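Local coordinates for protein possible translation initiation inhibitor (Rhodopseudomonas palustris, PDB 3LME) that is of unknown function but belongs to the YjgF-like family of small proteins with a mixed alpha/beta fold, and assembles here as a trimer, at residues R53-N58 and L76-T81; K4-T9 and A63-A68. The protein carries 1 engineered substitution. All blocks are in the same frame, centred on the assembly; numbering follows the deposited sequence.

Contact 1 of 2, residues R53-N58 and L76-T81; sequences RRMFDN and LTVFVT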
ATOM      1  N   ARG A  53      -6.709 -15.495 -11.847  1.00 44.24           N
ATOM      2  CA  ARG A  53      -5.498 -15.913 -12.597  1.00 43.79           C
ATOM      3  C   ARG A  53      -5.098 -14.803 -13.587  1.00 43.01           C
ATOM      4  O   ARG A  53      -3.924 -14.413 -13.668  1.00 42.64           O
ATOM      5  CB  ARG A  53      -5.678 -17.280 -13.290  1.00 44.03           C
ATOM      6  CG  ARG A  53      -4.496 -17.758 -14.168  1.00 45.94           C
ATOM      7  CD  ARG A  53      -3.137 -17.687 -13.413  1.00 49.53           C
ATOM      8  NE  ARG A  53      -1.923 -18.126 -14.149  1.00 49.61           N
ATOM      9  CZ  ARG A  53      -1.458 -19.381 -14.179  1.00 48.19           C
ATOM     10  NH1 ARG A  53      -2.121 -20.340 -13.558  1.00 46.33           N
ATOM     11  NH2 ARG A  53      -0.336 -19.679 -14.837  1.00 47.51           N
ATOM     12  N   ARG A  54      -6.090 -14.249 -14.270  1.00 41.92           N
ATOM     13  CA  ARG A  54      -5.838 -13.219 -15.249  1.00 41.89           C
ATOM     14  C   ARG A  54      -5.351 -11.916 -14.636  1.00 41.41           C
ATOM     15  O   ARG A  54      -4.567 -11.191 -15.255  1.00 41.77           O
ATOM     16  CB  ARG A  54      -7.084 -12.968 -16.086  1.00 42.39           C
ATOM     17  CG  ARG A  54      -6.865 -12.086 -17.309  1.00 44.41           C
ATOM     18  CD  ARG A  54      -5.955 -12.799 -18.243  1.00 50.01           C
ATOM     19  NE  ARG A  54      -6.174 -12.328 -19.600  1.00 54.83           N
ATOM     20  CZ  ARG A  54      -6.893 -12.964 -20.518  1.00 54.76           C
ATOM     21  NH1 ARG A  54      -7.490 -14.114 -20.238  1.00 52.37           N
ATOM     22  NH2 ARG A  54      -7.016 -12.423 -21.728  1.00 58.37           N
ATOM     23  N   MET A  55      -5.833 -11.600 -13.437  1.00 41.11           N
ATOM     24  CA  MET A  55      -5.336 -10.453 -12.677  1.00 40.09           C
ATOM     25  C   MET A  55      -3.849 -10.656 -12.378  1.00 40.55           C
ATOM     26  O   MET A  55      -3.029  -9.762 -12.633  1.00 40.02           O
ATOM     27  CB  MET A  55      -6.138 -10.288 -11.396  1.00 39.56           C
ATOM     28  CG  MET A  55      -5.650  -9.203 -10.426  1.00 37.05           C
ATOM     29  SD  MET A  55      -6.679  -9.205  -8.944  1.00 31.06           S
ATOM     30  CE  MET A  55      -6.093 -10.717  -8.143  1.00 29.07           C
ATOM     31  N   PHE A  56      -3.494 -11.851 -11.897  1.00 41.17           N
ATOM     32  CA  PHE A  56      -2.082 -12.156 -11.657  1.00 41.80           C
ATOM     33  C   PHE A  56      -1.209 -12.117 -12.923  1.00 42.82           C
ATOM     34  O   PHE A  56      -0.128 -11.502 -12.914  1.00 43.19           O
ATOM     35  CB  PHE A  56      -1.941 -13.477 -10.948  1.00 41.32           C
ATOM     36  CG  PHE A  56      -2.136 -13.389  -9.482  1.00 40.56           C
ATOM     37  CD1 PHE A  56      -1.116 -12.970  -8.666  1.00 40.40           C
ATOM     38  CD2 PHE A  56      -3.351 -13.732  -8.911  1.00 42.23           C
ATOM     39  CE1 PHE A  56      -1.292 -12.908  -7.295  1.00 42.48           C
ATOM     40  CE2 PHE A  56      -3.554 -13.659  -7.512  1.00 42.38           C
ATOM     41  CZ  PHE A  56      -2.536 -13.249  -6.715  1.00 42.03           C
ATOM     42  N   ASP A  57      -1.685 -12.744 -14.008  1.00 43.21           N
ATOM     43  CA  ASP A  57      -0.976 -12.712 -15.278  1.00 43.73           C
ATOM     44  C   ASP A  57      -0.794 -11.259 -15.782  1.00 43.96           C
ATOM     45  O   ASP A  57       0.309 -10.882 -16.211  1.00 44.87           O
ATOM     46  CB  ASP A  57      -1.694 -13.553 -16.332  1.00 44.17           C
ATOM     47  CG  ASP A  57      -1.654 -15.078 -16.052  1.00 47.26           C
ATOM     48  OD1 ASP A  57      -0.845 -15.590 -15.230  1.00 49.35           O
ATOM     49  OD2 ASP A  57      -2.452 -15.788 -16.706  1.00 49.82           O
ATOM     50  N   ASN A  58      -1.839 -10.431 -15.743  1.00 42.87           N
ATOM     51  CA  ASN A  58      -1.645  -9.063 -16.162  1.00 42.50           C
ATOM     52  C   ASN A  58      -0.537  -8.382 -15.362  1.00 42.36           C
ATOM     53  O   ASN A  58       0.299  -7.682 -15.941  1.00 42.78           O
ATOM     54  CB  ASN A  58      -2.915  -8.239 -16.022  1.00 43.32           C
ATOM     55  CG  ASN A  58      -3.930  -8.523 -17.089  1.00 43.55           C
ATOM     56  OD1 ASN A  58      -5.109  -8.269 -16.908  1.00 46.24           O
ATOM     57  ND2 ASN A  58      -3.489  -9.032 -18.206  1.00 48.18           N
ATOM     58  N   LEU A  76       2.592  -7.964  -2.185  1.00 44.70           N
ATOM     59  CA  LEU A  76       1.356  -8.067  -2.926  1.00 44.74           C
ATOM     60  C   LEU A  76       0.223  -7.581  -2.040  1.00 45.09           C
ATOM     61  O   LEU A  76       0.064  -8.073  -0.925  1.00 45.99           O
ATOM     62  CB  LEU A  76       1.115  -9.520  -3.330  1.00 44.72           C
ATOM     63  CG  LEU A  76       2.137 -10.187  -4.261  1.00 43.99           C
ATOM     64  CD1 LEU A  76       1.698 -11.588  -4.566  1.00 42.11           C
ATOM     65  CD2 LEU A  76       2.264  -9.411  -5.548  1.00 42.77           C
ATOM     66  N   THR A  77      -0.553  -6.603  -2.502  1.00 44.87           N
ATOM     67  CA  THR A  77      -1.737  -6.195  -1.750  1.00 44.45           C
ATOM     68  C   THR A  77      -2.964  -6.543  -2.581  1.00 44.30           C
ATOM     69  O   THR A  77      -3.235  -5.931  -3.604  1.00 43.73           O
ATOM     70  CB  THR A  77      -1.684  -4.689  -1.335  1.00 44.84           C
ATOM     71  OG1 THR A  77      -0.352  -4.352  -0.896  1.00 45.43           O
ATOM     72  CG2 THR A  77      -2.672  -4.396  -0.198  1.00 43.50           C
ATOM     73  N   VAL A  78      -3.669  -7.584  -2.174  1.00 44.46           N
ATOM     74  CA  VAL A  78      -4.859  -7.997  -2.895  1.00 44.60           C
ATOM     75  C   VAL A  78      -6.088  -7.406  -2.223  1.00 45.45           C
ATOM     76  O   VAL A  78      -6.341  -7.640  -1.031  1.00 45.72           O
ATOM     77  CB  VAL A  78      -4.984  -9.517  -2.966  1.00 44.43           C
ATOM     78  CG1 VAL A  78      -5.931  -9.930  -4.094  1.00 43.72           C
ATOM     79  CG2 VAL A  78      -3.641 -10.125  -3.196  1.00 43.51           C
ATOM     80  N   PHE A  79      -6.824  -6.602  -2.983  1.00 46.13           N
ATOM     81  CA  PHE A  79      -8.134  -6.120  -2.560  1.00 46.64           C
ATOM     82  C   PHE A  79      -9.207  -6.933  -3.278  1.00 46.94           C
ATOM     83  O   PHE A  79      -9.218  -7.047  -4.504  1.00 47.27           O
ATOM     84  CB  PHE A  79      -8.292  -4.640  -2.888  1.00 46.64           C
ATOM     85  CG  PHE A  79      -7.113  -3.804  -2.494  1.00 47.45           C
ATOM     86  CD1 PHE A  79      -7.067  -3.192  -1.251  1.00 46.29           C
ATOM     87  CD2 PHE A  79      -6.048  -3.623  -3.370  1.00 48.86           C
ATOM     88  CE1 PHE A  79      -5.978  -2.417  -0.873  1.00 47.07           C
ATOM     89  CE2 PHE A  79      -4.940  -2.824  -3.003  1.00 49.58           C
ATOM     90  CZ  PHE A  79      -4.917  -2.229  -1.745  1.00 49.66           C
ATOM     91  N   VAL A  80     -10.094  -7.522  -2.502  1.00 47.17           N
ATOM     92  CA  VAL A  80     -11.185  -8.278  -3.047  1.00 47.19           C
ATOM     93  C   VAL A  80     -12.515  -7.804  -2.448  1.00 48.05           C
ATOM     94  O   VAL A  80     -12.576  -6.969  -1.539  1.00 47.73           O
ATOM     95  CB  VAL A  80     -11.013  -9.806  -2.806  1.00 47.20           C
ATOM     96  CG1 VAL A  80      -9.623 -10.253  -3.169  1.00 45.99           C
ATOM     97  CG2 VAL A  80     -11.331 -10.164  -1.362  1.00 46.63           C
ATOM     98  N   THR A  81     -13.578  -8.395  -2.962  1.00 48.76           N
ATOM     99  CA  THR A  81     -14.914  -7.924  -2.777  1.00 49.12           C
ATOM    100  C   THR A  81     -15.651  -8.751  -1.732  1.00 49.94           C
ATOM    101  O   THR A  81     -16.650  -8.280  -1.145  1.00 49.87           O
ATOM    102  CB  THR A  81     -15.590  -7.885  -4.155  1.00 48.99           C
ATOM    103  OG1 THR A  81     -15.765  -6.514  -4.495  1.00 48.37           O
ATOM    104  CG2 THR A  81     -16.941  -8.655  -4.221  1.00 48.72           C
TER

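Contact 2 of 2, residues K4-T9 and A63-A68; sequences KIIAPT and AEAAGA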
ATOM      1  N   LYS A   4      11.745   5.332 -14.822  1.00 55.57           N
ATOM      2  CA  LYS A   4      11.325   5.073 -16.185  1.00 55.42           C
ATOM      3  C   LYS A   4       9.912   4.480 -16.108  1.00 54.50           C
ATOM      4  O   LYS A   4       9.730   3.410 -15.522  1.00 53.97           O
ATOM      5  CB  LYS A   4      12.275   4.061 -16.824  1.00 56.03           C
ATOM      6  CG  LYS A   4      12.176   3.992 -18.347  1.00 59.67           C
ATOM      7  CD  LYS A   4      13.006   2.831 -18.929  1.00 64.53           C
ATOM      8  CE  LYS A   4      13.159   3.002 -20.460  1.00 68.05           C
ATOM      9  NZ  LYS A   4      14.121   2.034 -21.102  1.00 68.77           N
ATOM     10  N   ILE A   5       8.923   5.180 -16.675  1.00 53.48           N
ATOM     11  CA  ILE A   5       7.580   4.624 -16.843  1.00 52.46           C
ATOM     12  C   ILE A   5       7.659   3.448 -17.792  1.00 52.07           C
ATOM     13  O   ILE A   5       8.258   3.552 -18.833  1.00 51.96           O
ATOM     14  CB  ILE A   5       6.573   5.655 -17.447  1.00 52.90           C
ATOM     15  CG1 ILE A   5       6.300   6.829 -16.476  1.00 52.24           C
ATOM     16  CG2 ILE A   5       5.253   4.964 -17.918  1.00 51.03           C
ATOM     17  CD1 ILE A   5       5.684   6.441 -15.155  1.00 52.38           C
ATOM     18  N   ILE A   6       7.027   2.344 -17.433  1.00 52.16           N
ATOM     19  CA  ILE A   6       7.056   1.121 -18.235  1.00 52.10           C
ATOM     20  C   ILE A   6       6.150   1.253 -19.431  1.00 52.32           C
ATOM     21  O   ILE A   6       4.937   1.305 -19.293  1.00 52.65           O
ATOM     22  CB  ILE A   6       6.604  -0.073 -17.405  1.00 51.86           C
ATOM     23  CG1 ILE A   6       7.585  -0.290 -16.257  1.00 51.93           C
ATOM     24  CG2 ILE A   6       6.494  -1.311 -18.266  1.00 51.85           C
ATOM     25  CD1 ILE A   6       7.021  -1.095 -15.140  1.00 52.76           C
ATOM     26  N   ALA A   7       6.748   1.332 -20.612  1.00 53.19           N
ATOM     27  CA  ALA A   7       5.980   1.422 -21.868  1.00 53.55           C
ATOM     28  C   ALA A   7       5.113   0.166 -22.134  1.00 53.44           C
ATOM     29  O   ALA A   7       5.510  -0.957 -21.810  1.00 53.12           O
ATOM     30  CB  ALA A   7       6.920   1.694 -23.036  1.00 53.68           C
ATOM     31  N   PRO A   8       3.914   0.360 -22.700  1.00 53.58           N
ATOM     32  CA  PRO A   8       3.049  -0.796 -22.938  1.00 54.20           C
ATOM     33  C   PRO A   8       3.601  -1.693 -24.025  1.00 54.78           C
ATOM     34  O   PRO A   8       4.253  -1.221 -24.956  1.00 54.84           O
ATOM     35  CB  PRO A   8       1.721  -0.179 -23.371  1.00 53.87           C
ATOM     36  CG  PRO A   8       1.793   1.211 -22.942  1.00 54.14           C
ATOM     37  CD  PRO A   8       3.234   1.620 -23.001  1.00 53.40           C
ATOM     38  N   THR A   9       3.304  -2.977 -23.905  1.00 55.69           N
ATOM     39  CA  THR A   9       3.933  -4.013 -24.706  1.00 56.94           C
ATOM     40  C   THR A   9       2.848  -4.910 -25.275  1.00 57.35           C
ATOM     41  O   THR A   9       1.679  -4.734 -24.940  1.00 57.49           O
ATOM     42  CB  THR A   9       4.952  -4.729 -23.811  1.00 57.04           C
ATOM     43  OG1 THR A   9       6.234  -4.148 -24.062  1.00 58.74           O
ATOM     44  CG2 THR A   9       5.015  -6.216 -24.030  1.00 57.28           C
ATOM     45  N   ALA A  63       5.263  -6.650 -14.878  1.00 47.40           N
ATOM     46  CA  ALA A  63       6.525  -6.792 -14.152  1.00 48.34           C
ATOM     47  C   ALA A  63       7.641  -7.281 -15.073  1.00 49.23           C
ATOM     48  O   ALA A  63       8.723  -6.705 -15.117  1.00 49.16           O
ATOM     49  CB  ALA A  63       6.367  -7.693 -12.996  1.00 47.75           C
ATOM     50  N   GLU A  64       7.347  -8.328 -15.824  1.00 50.66           N
ATOM     51  CA  GLU A  64       8.292  -8.914 -16.759  1.00 52.13           C
ATOM     52  C   GLU A  64       8.734  -7.906 -17.855  1.00 51.86           C
ATOM     53  O   GLU A  64       9.883  -7.927 -18.287  1.00 51.99           O
ATOM     54  CB  GLU A  64       7.707 -10.225 -17.310  1.00 52.67           C
ATOM     55  CG  GLU A  64       8.654 -11.046 -18.159  1.00 58.28           C
ATOM     56  CD  GLU A  64       8.679 -10.580 -19.631  1.00 66.40           C
ATOM     57  OE1 GLU A  64       9.755 -10.726 -20.277  1.00 68.85           O
ATOM     58  OE2 GLU A  64       7.632 -10.061 -20.136  1.00 69.63           O
ATOM     59  N   ALA A  65       7.840  -7.006 -18.264  1.00 51.56           N
ATOM     60  CA  ALA A  65       8.199  -5.899 -19.158  1.00 51.19           C
ATOM     61  C   ALA A  65       9.157  -4.861 -18.527  1.00 51.57           C
ATOM     62  O   ALA A  65       9.697  -3.985 -19.225  1.00 52.17           O
ATOM     63  CB  ALA A  65       6.957  -5.214 -19.676  1.00 50.81           C
ATOM     64  N   ALA A  66       9.378  -4.939 -17.220  1.00 51.00           N
ATOM     65  CA  ALA A  66      10.380  -4.087 -16.609  1.00 50.49           C
ATOM     66  C   ALA A  66      11.546  -4.916 -16.100  1.00 50.41           C
ATOM     67  O   ALA A  66      12.421  -4.392 -15.422  1.00 50.57           O
ATOM     68  CB  ALA A  66       9.779  -3.281 -15.493  1.00 50.84           C
ATOM     69  N   GLY A  67      11.547  -6.213 -16.410  1.00 50.04           N
ATOM     70  CA  GLY A  67      12.662  -7.093 -16.075  1.00 49.52           C
ATOM     71  C   GLY A  67      12.520  -7.828 -14.754  1.00 50.11           C
ATOM     72  O   GLY A  67      13.470  -8.453 -14.296  1.00 50.30           O
ATOM     73  N   ALA A  68      11.345  -7.765 -14.130  1.00 50.15           N
ATOM     74  CA  ALA A  68      11.113  -8.472 -12.888  1.00 49.97           C
ATOM     75  C   ALA A  68      10.344  -9.719 -13.174  1.00 50.51           C
ATOM     76  O   ALA A  68       9.529  -9.756 -14.090  1.00 51.11           O
ATOM     77  CB  ALA A  68      10.348  -7.619 -11.942  1.00 50.06           C
TER

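Contact 1 of 2, residues R53-N58 and L76-T81
The Phe56 ring presents its edge to strand 73-80: CD1 of Leu76 lies near the ring plane, 4.3 Å from Phe56 CE1, so the branched aliphatic end meets the rim of the aromatic group and does not stack over a face. Val93 and Ile97 of helix 83-98 and Ile122 of strand 120-127 also pack against this ring. A second flat group is the guanidinium of Arg53, which does not touch the strand segment. Its NE donates to Asp57 OD1 in a salt bridge of 3.0 Å, with the acceptor at the edge and in the guanidinium plane and the N-H to acceptor angle at 157°. OD1 is met on its syn side, from somewhat out of the carboxylate plane, and the bond spans a single helical turn.

Met55, the residue before Phe56, supplies the second touch. Its CG stands anti to the backbone N (chi1 175°), the chain runs on extended to the sulphur, and a bend at chi3 (73°) carries the terminal methyl to the strand, where Met55 CE lies 4.1 Å from Val78 CG1. The two side chains pass at a slant. No hydrogen bond joins helix to strand; the interface is wholly apolar and buried, while Leu76 and Val78 bond through their backbones to Pro105, Thr107 and Leu109, and Thr77 to Asp123. Phe79 points away from the helix and packs on Leu109 of the second subunit. Helices packed on one face of a mixed sheet, with a neighbouring subunit against the other, are characteristic of the trimeric YjgF-like fold.

Contact 2 of 2, residues K4-T9 and A63-A68
Ile6 makes every apolar touch of this contact from its side, using both branches against two consecutive alanines. The longer branch meets Ala66, whose CB lies 3.5 Å from Ile6 CD1 and also close to CG1. The shorter branch serves the neighbouring residue, with Ile6 CG2 4.2 Å from Ala65 CB. This division follows from the first torsion (chi1 -63°), which sets CG1 anti to the carbonyl carbon and CG2 anti to the backbone N, spreading the isoleucine like a fork over the two methyl groups.

Hydrogen bonds do not cross between the segments; those present shape the alanine-bearing side. There the helix that includes Ala63 and Glu64 is closed by a Schellman motif: Ala68 N donates to Ala63 O at 3.0 Å and Gly67 N to Glu64 O at the same length. Ala63 O also accepts from Ala66 N, so two backbone donors share it. Gly67 occupies the C-prime position with a positive phi of 93°, a conformation that suits glycine. Ala65 and Ala66 are the central residues of a type I beta turn from Glu64 to Gly67, and the methyls of both point toward Ile6.

In the fold, Ile6 directly follows strand 4-5, outermost within this chain, and its backbone pairs with Gly22; Ile5 packs on Tyr103 of the second subunit. Val29 of strand 28-35 touches both Ile6 and Ala66, and Phe126 of strand 120-127 lies against Ala63 and, past the helix, Ala68.

In the fold
Both contacts are made by helix 48-64, whose middle serves contact 1 and whose closing turn serves contact 2. Their centres lie 18 Å apart and their nearest atoms about 5 Å, without touching. Along the chain the segments alternate, 4-9, 53-58, 63-68 and 76-81, so the two connections cross: the N-terminal residues meet the turn that closes the helix, while its middle meets the strand that follows. Both reach the same mixed sheet, contact 1 at strand 73-80, next to the outermost strand 106-110, and contact 2 beside strand 4-5, outermost on the other side within this chain. The helix and its closing turn thus link two distant parts of the sheet, in a buried contact and a partly buried one.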